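Local atomic coordinates of DNA fragmentation factor subunit beta (Mus musculus, PDB entry 1V0D), a protein that cuts chromosomal DNA and drives chromatin condensation during apoptosis, acting as the caspase-activated nuclease. Residues H263-T274 and E288-T296. Numbering follows the deposited sequence.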
ATOM      1  N   HIS A 263      -3.228   0.799  15.394  1.00 46.46           N
ATOM      2  CA  HIS A 263      -3.334   0.883  16.849  1.00 47.33           C
ATOM      3  C   HIS A 263      -3.590   2.335  17.270  1.00 47.27           C
ATOM      4  O   HIS A 263      -2.802   3.227  16.932  1.00 47.04           O
ATOM      5  CB  HIS A 263      -2.037   0.418  17.519  1.00 48.40           C
ATOM      6  CG  HIS A 263      -1.763  -1.050  17.392  1.00 50.13           C
ATOM      7  ND1 HIS A 263      -1.334  -1.632  16.219  1.00 50.92           N
ATOM      8  CD2 HIS A 263      -1.833  -2.051  18.304  1.00 49.45           C
ATOM      9  CE1 HIS A 263      -1.147  -2.926  16.415  1.00 50.71           C
ATOM     10  NE2 HIS A 263      -1.443  -3.205  17.672  1.00 48.58           N
ATOM     11  N   ILE A 264      -4.673   2.574  18.007  1.00 45.77           N
ATOM     12  CA  ILE A 264      -4.983   3.919  18.461  1.00 45.55           C
ATOM     13  C   ILE A 264      -3.888   4.375  19.417  1.00 46.99           C
ATOM     14  O   ILE A 264      -3.351   5.471  19.284  1.00 47.98           O
ATOM     15  CB  ILE A 264      -6.335   3.970  19.166  1.00 46.04           C
ATOM     16  CG1 ILE A 264      -7.412   3.380  18.240  1.00 45.49           C
ATOM     17  CG2 ILE A 264      -6.670   5.419  19.525  1.00 42.26           C
ATOM     18  CD1 ILE A 264      -8.805   3.358  18.832  1.00 42.69           C
ATOM     19  N   ILE A 265      -3.567   3.543  20.398  1.00 47.63           N
ATOM     20  CA  ILE A 265      -2.479   3.852  21.309  1.00 48.37           C
ATOM     21  C   ILE A 265      -1.350   3.079  20.625  1.00 50.77           C
ATOM     22  O   ILE A 265      -1.335   1.844  20.642  1.00 51.90           O
ATOM     23  CB  ILE A 265      -2.730   3.282  22.721  1.00 47.44           C
ATOM     24  CG1 ILE A 265      -4.002   3.893  23.314  1.00 45.91           C
ATOM     25  CG2 ILE A 265      -1.548   3.577  23.624  1.00 46.44           C
ATOM     26  CD1 ILE A 265      -4.276   3.458  24.744  1.00 42.15           C
ATOM     27  N   GLU A 266      -0.435   3.809  19.991  1.00 53.15           N
ATOM     28  CA  GLU A 266       0.671   3.211  19.248  1.00 53.34           C
ATOM     29  C   GLU A 266       1.329   2.075  20.000  1.00 53.67           C
ATOM     30  O   GLU A 266       1.698   2.213  21.166  1.00 53.32           O
ATOM     31  CB  GLU A 266       1.689   4.281  18.903  1.00 55.60           C
ATOM     32  CG  GLU A 266       1.118   5.381  18.050  1.00 61.36           C
ATOM     33  CD  GLU A 266       2.148   6.438  17.714  1.00 66.82           C
ATOM     34  OE1 GLU A 266       2.562   7.180  18.632  1.00 68.60           O
ATOM     35  OE2 GLU A 266       2.552   6.521  16.530  1.00 71.21           O
ATOM     36  N   LYS A 267       1.498   0.948  19.325  1.00 53.61           N
ATOM     37  CA  LYS A 267       2.071  -0.195  19.996  1.00 55.41           C
ATOM     38  C   LYS A 267       3.575  -0.146  20.159  1.00 55.42           C
ATOM     39  O   LYS A 267       4.093  -0.441  21.236  1.00 55.59           O
ATOM     40  CB  LYS A 267       1.672  -1.486  19.281  1.00 56.62           C
ATOM     41  CG  LYS A 267       2.746  -2.062  18.415  1.00 57.66           C
ATOM     42  CD  LYS A 267       2.337  -3.374  17.812  1.00 59.42           C
ATOM     43  CE  LYS A 267       3.428  -3.852  16.872  1.00 61.67           C
ATOM     44  NZ  LYS A 267       3.035  -5.087  16.156  1.00 63.80           N
ATOM     45  N   LYS A 268       4.284   0.222  19.104  1.00 56.63           N
ATOM     46  CA  LYS A 268       5.739   0.262  19.190  1.00 59.33           C
ATOM     47  C   LYS A 268       6.178   1.492  19.964  1.00 57.56           C
ATOM     48  O   LYS A 268       7.024   1.430  20.845  1.00 54.69           O
ATOM     49  CB  LYS A 268       6.344   0.281  17.785  1.00 64.21           C
ATOM     50  CG  LYS A 268       7.813  -0.131  17.716  1.00 71.38           C
ATOM     51  CD  LYS A 268       8.200  -0.429  16.259  1.00 78.03           C
ATOM     52  CE  LYS A 268       9.489  -1.248  16.138  1.00 79.93           C
ATOM     53  NZ  LYS A 268       9.587  -1.899  14.787  1.00 83.08           N
ATOM     54  N   ARG A 269       5.568   2.613  19.622  1.00 58.83           N
ATOM     55  CA  ARG A 269       5.870   3.884  20.246  1.00 60.35           C
ATOM     56  C   ARG A 269       5.537   3.916  21.745  1.00 59.13           C
ATOM     57  O   ARG A 269       6.353   4.390  22.532  1.00 58.89           O
ATOM     58  CB  ARG A 269       5.100   4.980  19.502  1.00 64.79           C
ATOM     59  CG  ARG A 269       5.521   6.404  19.801  1.00 72.32           C
ATOM     60  CD  ARG A 269       6.893   6.718  19.220  1.00 78.47           C
ATOM     61  NE  ARG A 269       7.200   8.150  19.281  1.00 82.81           N
ATOM     62  CZ  ARG A 269       8.409   8.671  19.073  1.00 84.71           C
ATOM     63  NH1 ARG A 269       9.444   7.879  18.787  1.00 84.27           N
ATOM     64  NH2 ARG A 269       8.586   9.988  19.154  1.00 84.86           N
ATOM     65  N   THR A 270       4.368   3.390  22.142  1.00 57.29           N
ATOM     66  CA  THR A 270       3.942   3.424  23.551  1.00 55.44           C
ATOM     67  C   THR A 270       3.515   2.154  24.311  1.00 53.27           C
ATOM     68  O   THR A 270       3.928   1.947  25.456  1.00 52.53           O
ATOM     69  CB  THR A 270       2.816   4.450  23.729  1.00 55.77           C
ATOM     70  OG1 THR A 270       2.025   4.483  22.540  1.00 58.51           O
ATOM     71  CG2 THR A 270       3.382   5.837  23.977  1.00 58.60           C
ATOM     72  N   VAL A 271       2.691   1.304  23.710  1.00 51.12           N
ATOM     73  CA  VAL A 271       2.245   0.104  24.425  1.00 48.77           C
ATOM     74  C   VAL A 271       3.344  -0.888  24.814  1.00 48.69           C
ATOM     75  O   VAL A 271       3.458  -1.263  25.978  1.00 49.15           O
ATOM     76  CB  VAL A 271       1.176  -0.678  23.632  1.00 48.05           C
ATOM     77  CG1 VAL A 271       0.709  -1.859  24.444  1.00 47.09           C
ATOM     78  CG2 VAL A 271      -0.005   0.217  23.304  1.00 46.76           C
ATOM     79  N   VAL A 272       4.151  -1.324  23.851  1.00 47.82           N
ATOM     80  CA  VAL A 272       5.205  -2.290  24.155  1.00 44.87           C
ATOM     81  C   VAL A 272       6.128  -1.767  25.240  1.00 43.31           C
ATOM     82  O   VAL A 272       6.287  -2.402  26.276  1.00 43.07           O
ATOM     83  CB  VAL A 272       6.014  -2.673  22.877  1.00 45.17           C
ATOM     84  CG1 VAL A 272       7.296  -3.422  23.246  1.00 39.76           C
ATOM     85  CG2 VAL A 272       5.143  -3.563  21.980  1.00 42.98           C
ATOM     86  N   PRO A 273       6.743  -0.598  25.026  1.00 42.98           N
ATOM     87  CA  PRO A 273       7.641  -0.049  26.046  1.00 44.23           C
ATOM     88  C   PRO A 273       6.959   0.106  27.421  1.00 46.79           C
ATOM     89  O   PRO A 273       7.564  -0.213  28.452  1.00 48.73           O
ATOM     90  CB  PRO A 273       8.092   1.272  25.437  1.00 41.19           C
ATOM     91  CG  PRO A 273       6.969   1.647  24.559  1.00 42.77           C
ATOM     92  CD  PRO A 273       6.579   0.346  23.916  1.00 43.10           C
ATOM     93  N   THR A 274       5.711   0.574  27.454  1.00 46.75           N
ATOM     94  CA  THR A 274       5.005   0.683  28.731  1.00 46.65           C
ATOM     95  C   THR A 274       4.914  -0.718  29.351  1.00 47.55           C
ATOM     96  O   THR A 274       5.054  -0.890  30.565  1.00 46.55           O
ATOM     97  CB  THR A 274       3.585   1.208  28.550  1.00 46.38           C
ATOM     98  OG1 THR A 274       3.625   2.579  28.143  1.00 46.73           O
ATOM     99  CG2 THR A 274       2.826   1.094  29.835  1.00 45.43           C
ATOM    100  N   GLU A 288      -3.535  -8.792  30.717  1.00 53.92           N
ATOM    101  CA  GLU A 288      -4.715  -8.871  29.853  1.00 52.97           C
ATOM    102  C   GLU A 288      -4.997  -7.507  29.216  1.00 50.80           C
ATOM    103  O   GLU A 288      -5.488  -7.422  28.084  1.00 49.15           O
ATOM    104  CB  GLU A 288      -5.948  -9.330  30.647  1.00 54.69           C
ATOM    105  CG  GLU A 288      -5.983 -10.819  30.972  1.00 58.81           C
ATOM    106  CD  GLU A 288      -4.983 -11.219  32.047  1.00 63.12           C
ATOM    107  OE1 GLU A 288      -4.286 -10.322  32.587  1.00 65.49           O
ATOM    108  OE2 GLU A 288      -4.898 -12.430  32.360  1.00 62.75           O
ATOM    109  N   TYR A 289      -4.689  -6.442  29.955  1.00 49.14           N
ATOM    110  CA  TYR A 289      -4.909  -5.079  29.478  1.00 45.69           C
ATOM    111  C   TYR A 289      -4.061  -4.812  28.239  1.00 44.43           C
ATOM    112  O   TYR A 289      -4.576  -4.312  27.227  1.00 44.15           O
ATOM    113  CB  TYR A 289      -4.581  -4.061  30.587  1.00 43.39           C
ATOM    114  CG  TYR A 289      -4.633  -2.620  30.124  1.00 40.98           C
ATOM    115  CD1 TYR A 289      -5.744  -2.131  29.445  1.00 40.73           C
ATOM    116  CD2 TYR A 289      -3.551  -1.759  30.324  1.00 39.02           C
ATOM    117  CE1 TYR A 289      -5.777  -0.823  28.965  1.00 41.00           C
ATOM    118  CE2 TYR A 289      -3.574  -0.444  29.853  1.00 37.93           C
ATOM    119  CZ  TYR A 289      -4.686   0.019  29.168  1.00 41.15           C
ATOM    120  OH  TYR A 289      -4.711   1.305  28.645  1.00 39.27           O
ATOM    121  N   PHE A 290      -2.774  -5.156  28.330  1.00 42.95           N
ATOM    122  CA  PHE A 290      -1.827  -4.980  27.234  1.00 43.67           C
ATOM    123  C   PHE A 290      -2.222  -5.855  26.051  1.00 46.13           C
ATOM    124  O   PHE A 290      -2.004  -5.499  24.887  1.00 47.24           O
ATOM    125  CB  PHE A 290      -0.416  -5.324  27.695  1.00 42.16           C
ATOM    126  CG  PHE A 290       0.138  -4.352  28.686  1.00 42.69           C
ATOM    127  CD1 PHE A 290       0.020  -4.584  30.051  1.00 42.50           C
ATOM    128  CD2 PHE A 290       0.707  -3.154  28.256  1.00 42.53           C
ATOM    129  CE1 PHE A 290       0.459  -3.626  30.984  1.00 42.70           C
ATOM    130  CE2 PHE A 290       1.148  -2.190  29.179  1.00 42.96           C
ATOM    131  CZ  PHE A 290       1.022  -2.428  30.545  1.00 41.83           C
ATOM    132  N   TYR A 291      -2.808  -7.005  26.353  1.00 46.83           N
ATOM    133  CA  TYR A 291      -3.270  -7.899  25.310  1.00 48.31           C
ATOM    134  C   TYR A 291      -4.303  -7.116  24.489  1.00 48.48           C
ATOM    135  O   TYR A 291      -4.181  -6.990  23.271  1.00 50.36           O
ATOM    136  CB  TYR A 291      -3.910  -9.134  25.939  1.00 49.49           C
ATOM    137  CG  TYR A 291      -4.532 -10.071  24.944  1.00 50.43           C
ATOM    138  CD1 TYR A 291      -3.750 -10.959  24.210  1.00 52.07           C
ATOM    139  CD2 TYR A 291      -5.908 -10.062  24.725  1.00 51.30           C
ATOM    140  CE1 TYR A 291      -4.329 -11.826  23.279  1.00 53.28           C
ATOM    141  CE2 TYR A 291      -6.495 -10.916  23.801  1.00 53.19           C
ATOM    142  CZ  TYR A 291      -5.700 -11.797  23.083  1.00 54.02           C
ATOM    143  OH  TYR A 291      -6.283 -12.644  22.169  1.00 56.04           O
ATOM    144  N   SER A 292      -5.315  -6.586  25.163  1.00 47.78           N
ATOM    145  CA  SER A 292      -6.348  -5.802  24.497  1.00 49.06           C
ATOM    146  C   SER A 292      -5.722  -4.789  23.570  1.00 48.97           C
ATOM    147  O   SER A 292      -6.057  -4.704  22.386  1.00 49.04           O
ATOM    148  CB  SER A 292      -7.170  -5.036  25.520  1.00 50.54           C
ATOM    149  OG  SER A 292      -7.821  -5.931  26.398  1.00 59.03           O
ATOM    150  N   LEU A 293      -4.811  -4.011  24.139  1.00 48.11           N
ATOM    151  CA  LEU A 293      -4.121  -2.957  23.411  1.00 46.80           C
ATOM    152  C   LEU A 293      -3.356  -3.452  22.200  1.00 46.29           C
ATOM    153  O   LEU A 293      -3.415  -2.849  21.127  1.00 45.77           O
ATOM    154  CB  LEU A 293      -3.154  -2.220  24.355  1.00 45.78           C
ATOM    155  CG  LEU A 293      -3.631  -0.963  25.117  1.00 45.03           C
ATOM    156  CD1 LEU A 293      -5.146  -0.922  25.240  1.00 44.09           C
ATOM    157  CD2 LEU A 293      -2.982  -0.933  26.483  1.00 40.88           C
ATOM    158  N   LEU A 294      -2.651  -4.562  22.370  1.00 45.60           N
ATOM    159  CA  LEU A 294      -1.816  -5.098  21.305  1.00 43.21           C
ATOM    160  C   LEU A 294      -2.494  -5.897  20.207  1.00 43.70           C
ATOM    161  O   LEU A 294      -2.082  -5.811  19.057  1.00 44.55           O
ATOM    162  CB  LEU A 294      -0.690  -5.944  21.928  1.00 40.66           C
ATOM    163  CG  LEU A 294       0.291  -5.211  22.854  1.00 38.70           C
ATOM    164  CD1 LEU A 294       0.948  -6.144  23.827  1.00 39.17           C
ATOM    165  CD2 LEU A 294       1.335  -4.528  22.027  1.00 39.41           C
ATOM    166  N   PHE A 295      -3.548  -6.644  20.526  1.00 44.67           N
ATOM    167  CA  PHE A 295      -4.153  -7.505  19.503  1.00 44.60           C
ATOM    168  C   PHE A 295      -5.651  -7.462  19.277  1.00 45.22           C
ATOM    169  O   PHE A 295      -6.153  -8.211  18.444  1.00 45.50           O
ATOM    170  CB  PHE A 295      -3.804  -8.971  19.800  1.00 42.83           C
ATOM    171  CG  PHE A 295      -2.392  -9.188  20.288  1.00 41.48           C
ATOM    172  CD1 PHE A 295      -2.151  -9.536  21.615  1.00 40.92           C
ATOM    173  CD2 PHE A 295      -1.304  -9.069  19.411  1.00 41.20           C
ATOM    174  CE1 PHE A 295      -0.843  -9.770  22.069  1.00 42.07           C
ATOM    175  CE2 PHE A 295       0.003  -9.298  19.849  1.00 39.83           C
ATOM    176  CZ  PHE A 295       0.237  -9.651  21.181  1.00 41.09           C
ATOM    177  N   THR A 296      -6.366  -6.608  19.993  1.00 46.71           N
ATOM    178  CA  THR A 296      -7.825  -6.574  19.895  1.00 47.41           C
ATOM    179  C   THR A 296      -8.392  -5.346  19.208  1.00 48.85           C
ATOM    180  O   THR A 296      -7.738  -4.308  19.131  1.00 51.14           O
ATOM    181  CB  THR A 296      -8.426  -6.682  21.310  1.00 46.85           C
ATOM    182  OG1 THR A 296      -7.936  -7.876  21.925  1.00 47.60           O
ATOM    183  CG2 THR A 296      -9.940  -6.741  21.275  1.00 51.40           C
TER
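V271 pushes its CG1 methyl between F290, L293 and L294 of the 288-296 segment, and the L294 side chain runs alongside it, pointing the other way. With CG1 anti to the backbone N (chi1 -177°), this branch lies 3.7 Å from L294 CD2 and 3.9 Å from L293 CB, while V271 CG2 reaches L293 CB, the two side chains crossing at a slant. L294 CD2 continues to V272 CG2 at 3.9 Å, these two side chains crossing at about a right angle, and it also meets the CB of K267. One turn on, T274 sets its CG2 methyl at the edge of the F290 ring, in the ring plane and 3.7 Å from F290 CE2; V271 CG1 approaches the same rim. The hydroxyl of T274 is turned back to its own helix, where T270 O takes both the hydroxyl and the amide N-H of T274, one on each side of its carbonyl plane.

The polar link lies at the other end. H263 NE2 donates to L294 O over 3.0 Å, fairly straight at 157°; the oxygen lies near the ring plane, but the nitrogen stands above the carbonyl plane. K267 CB rests over one face of the imidazole, offset toward its rim, Y170 meets the ring edge-to-face, and a magnesium ion, bound by D262 and H308, is about 5 Å from the H263 side chain.

The axes of 267-274 and 288-295 run nearly antiparallel (163°) and come within 10.2 Å. V174 of helix 155-175 packs on V272 and L294; from helix 186-202, Y189 touches V272 and M196 touches L294. Antiparallel strands 260-263 and 300-303 are consistent with the hairpin of the His-Me finger clan, and these two helices form the connection between them.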